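Local coordinates for protein ABC-type amino acid transport system, permease component (Caldanaerobacter subterraneus subsp. tengcongensis MB4, PDB 4YMU) that probably carries amino acids across the cell membrane as the transmembrane permease subunit of an ABC transporter, at residues P13-G18 and D176-V181. Sequence-based numbering, arbitrary orientation.
Sequences PLFISG and DIIQSV
Phe15 and Leu14 of helix 12-44, the predicted first membrane-spanning helix of this ABC permease, meet Ile178 and Ile177 of the short helix 174-182. Segments 13-18 and 176-181 run nearly antiparallel, at 163°, and their axes approach to 11.2 Å, so the backbones stay well separated and apolar side chains bridge the gap without any hydrogen bond between the segments.

The tightly packed half is the pair Phe15 and Ile178, both buried. The isoleucine methyl CD1 sits over one face of the phenyl ring in a CH-pi contact, 4.0 Å from the ring centroid and 29° off the normal, displaced toward the outer end of the ring. Ile178 reaches it with an extended chain, CD1 being roughly anti to CA (chi2 159°), and crosses the aromatic side chain at about a right angle. Met8 touches both residues, while Pro188, Ile191 and Ile192 of helix 186-214 pack against Phe15, tying this corner to the last long helix.

The looser half lies at Leu14 and Ile177, which are only partly buried. A single leucine methyl, CD1, does the touching: it lies 3.7 Å from Ile177 CG2 and, more distantly, 4.1 Å from Ile178 CG1. Back on the buried side, between the two segments, the closest approach is that of Ile178 CD1 to Phe15 CZ, 3.5 Å.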
loop_
_atom_site.group_PDB
_atom_site.type_symbol
_atom_site.label_atom_id
_atom_site.label_comp_id
_atom_site.label_asym_id
_atom_site.label_seq_id
_atom_site.Cartn_x
_atom_site.Cartn_y
_atom_site.Cartn_z
ATOM N N PRO C 13 -9.618 -46.024 0.763
ATOM C CA PRO C 13 -8.178 -46.188 0.520
ATOM C C PRO C 13 -7.716 -45.561 -0.789
ATOM O O PRO C 13 -6.546 -45.183 -0.903
ATOM C CB PRO C 13 -8.002 -47.708 0.448
ATOM C CG PRO C 13 -9.097 -48.240 1.269
ATOM C CD PRO C 13 -10.261 -47.323 1.034
ATOM N N LEU C 14 -8.612 -45.468 -1.765
ATOM C CA LEU C 14 -8.259 -44.837 -3.029
ATOM C C LEU C 14 -8.178 -43.321 -2.871
ATOM O O LEU C 14 -7.237 -42.687 -3.352
ATOM C CB LEU C 14 -9.235 -45.231 -4.141
ATOM C CG LEU C 14 -9.028 -46.632 -4.729
ATOM C CD1 LEU C 14 -10.000 -46.881 -5.871
ATOM C CD2 LEU C 14 -7.591 -46.810 -5.207
ATOM N N PHE C 15 -9.155 -42.751 -2.178
ATOM C CA PHE C 15 -9.163 -41.319 -1.897
ATOM C C PHE C 15 -7.927 -40.892 -1.115
ATOM O O PHE C 15 -7.224 -39.966 -1.514
ATOM C CB PHE C 15 -10.413 -40.952 -1.118
ATOM C CG PHE C 15 -11.658 -40.945 -1.945
ATOM C CD1 PHE C 15 -11.834 -39.998 -2.945
ATOM C CD2 PHE C 15 -12.673 -41.854 -1.702
ATOM C CE1 PHE C 15 -12.992 -39.970 -3.707
ATOM C CE2 PHE C 15 -13.838 -41.821 -2.451
ATOM C CZ PHE C 15 -13.995 -40.878 -3.456
ATOM N N ILE C 16 -7.672 -41.582 -0.008
ATOM C CA ILE C 16 -6.497 -41.340 0.824
ATOM C C ILE C 16 -5.202 -41.483 0.024
ATOM O O ILE C 16 -4.275 -40.689 0.189
ATOM C CB ILE C 16 -6.492 -42.287 2.044
ATOM C CG1 ILE C 16 -7.488 -41.785 3.093
ATOM C CG2 ILE C 16 -5.103 -42.414 2.652
ATOM C CD1 ILE C 16 -7.539 -42.636 4.338
ATOM N N SER C 17 -5.139 -42.497 -0.836
ATOM C CA SER C 17 -3.964 -42.722 -1.677
ATOM C C SER C 17 -3.780 -41.607 -2.708
ATOM O O SER C 17 -2.655 -41.202 -3.013
ATOM C CB SER C 17 -4.070 -44.066 -2.392
ATOM O OG SER C 17 -2.977 -44.236 -3.271
ATOM N N GLY C 18 -4.896 -41.132 -3.252
ATOM C CA GLY C 18 -4.879 -40.041 -4.208
ATOM C C GLY C 18 -4.375 -38.783 -3.528
ATOM O O GLY C 18 -3.489 -38.098 -4.055
ATOM N N ASP C 176 -12.071 -41.350 -11.859
ATOM C CA ASP C 176 -12.131 -42.232 -13.010
ATOM C C ASP C 176 -12.116 -43.663 -12.500
ATOM O O ASP C 176 -13.072 -44.419 -12.729
ATOM C CB ASP C 176 -10.996 -41.976 -14.004
ATOM C CG ASP C 176 -11.208 -40.700 -14.826
ATOM O OD1 ASP C 176 -12.377 -40.332 -15.125
ATOM O OD2 ASP C 176 -10.190 -40.080 -15.204
ATOM N N ILE C 177 -11.058 -44.006 -11.765
ATOM C CA ILE C 177 -10.885 -45.344 -11.221
ATOM C C ILE C 177 -12.183 -45.864 -10.594
ATOM O O ILE C 177 -12.761 -46.859 -11.059
ATOM C CB ILE C 177 -9.741 -45.345 -10.203
ATOM C CG1 ILE C 177 -8.433 -44.979 -10.909
ATOM C CG2 ILE C 177 -9.631 -46.684 -9.499
ATOM C CD1 ILE C 177 -7.201 -45.004 -10.016
ATOM N N ILE C 178 -12.671 -45.146 -9.589
ATOM C CA ILE C 178 -13.902 -45.498 -8.892
ATOM C C ILE C 178 -15.090 -45.672 -9.833
ATOM O O ILE C 178 -15.839 -46.650 -9.707
ATOM C CB ILE C 178 -14.235 -44.448 -7.805
ATOM C CG1 ILE C 178 -13.169 -44.477 -6.709
ATOM C CG2 ILE C 178 -15.597 -44.699 -7.194
ATOM C CD1 ILE C 178 -13.102 -43.218 -5.897
ATOM N N GLN C 179 -15.262 -44.761 -10.790
ATOM C CA GLN C 179 -16.457 -44.837 -11.632
ATOM C C GLN C 179 -16.374 -46.092 -12.495
ATOM O O GLN C 179 -17.400 -46.714 -12.817
ATOM C CB GLN C 179 -16.650 -43.586 -12.501
ATOM C CG GLN C 179 -16.048 -43.685 -13.901
ATOM C CD GLN C 179 -17.009 -44.258 -14.966
ATOM O OE1 GLN C 179 -18.228 -44.236 -14.817
ATOM N NE2 GLN C 179 -16.442 -44.747 -16.048
ATOM N N SER C 180 -15.149 -46.509 -12.810
ATOM C CA SER C 180 -14.995 -47.659 -13.672
ATOM C C SER C 180 -15.648 -48.882 -13.028
ATOM O O SER C 180 -16.072 -49.797 -13.723
ATOM C CB SER C 180 -13.518 -47.922 -13.958
ATOM O OG SER C 180 -12.874 -48.460 -12.822
ATOM N N VAL C 181 -15.823 -48.837 -11.710
ATOM C CA VAL C 181 -16.345 -49.974 -10.972
ATOM C C VAL C 181 -17.718 -49.671 -10.400
ATOM O O VAL C 181 -18.414 -50.573 -9.922
ATOM C CB VAL C 181 -15.370 -50.347 -9.831
ATOM C CG1 VAL C 181 -15.808 -51.612 -9.115
ATOM C CG2 VAL C 181 -13.972 -50.511 -10.387
#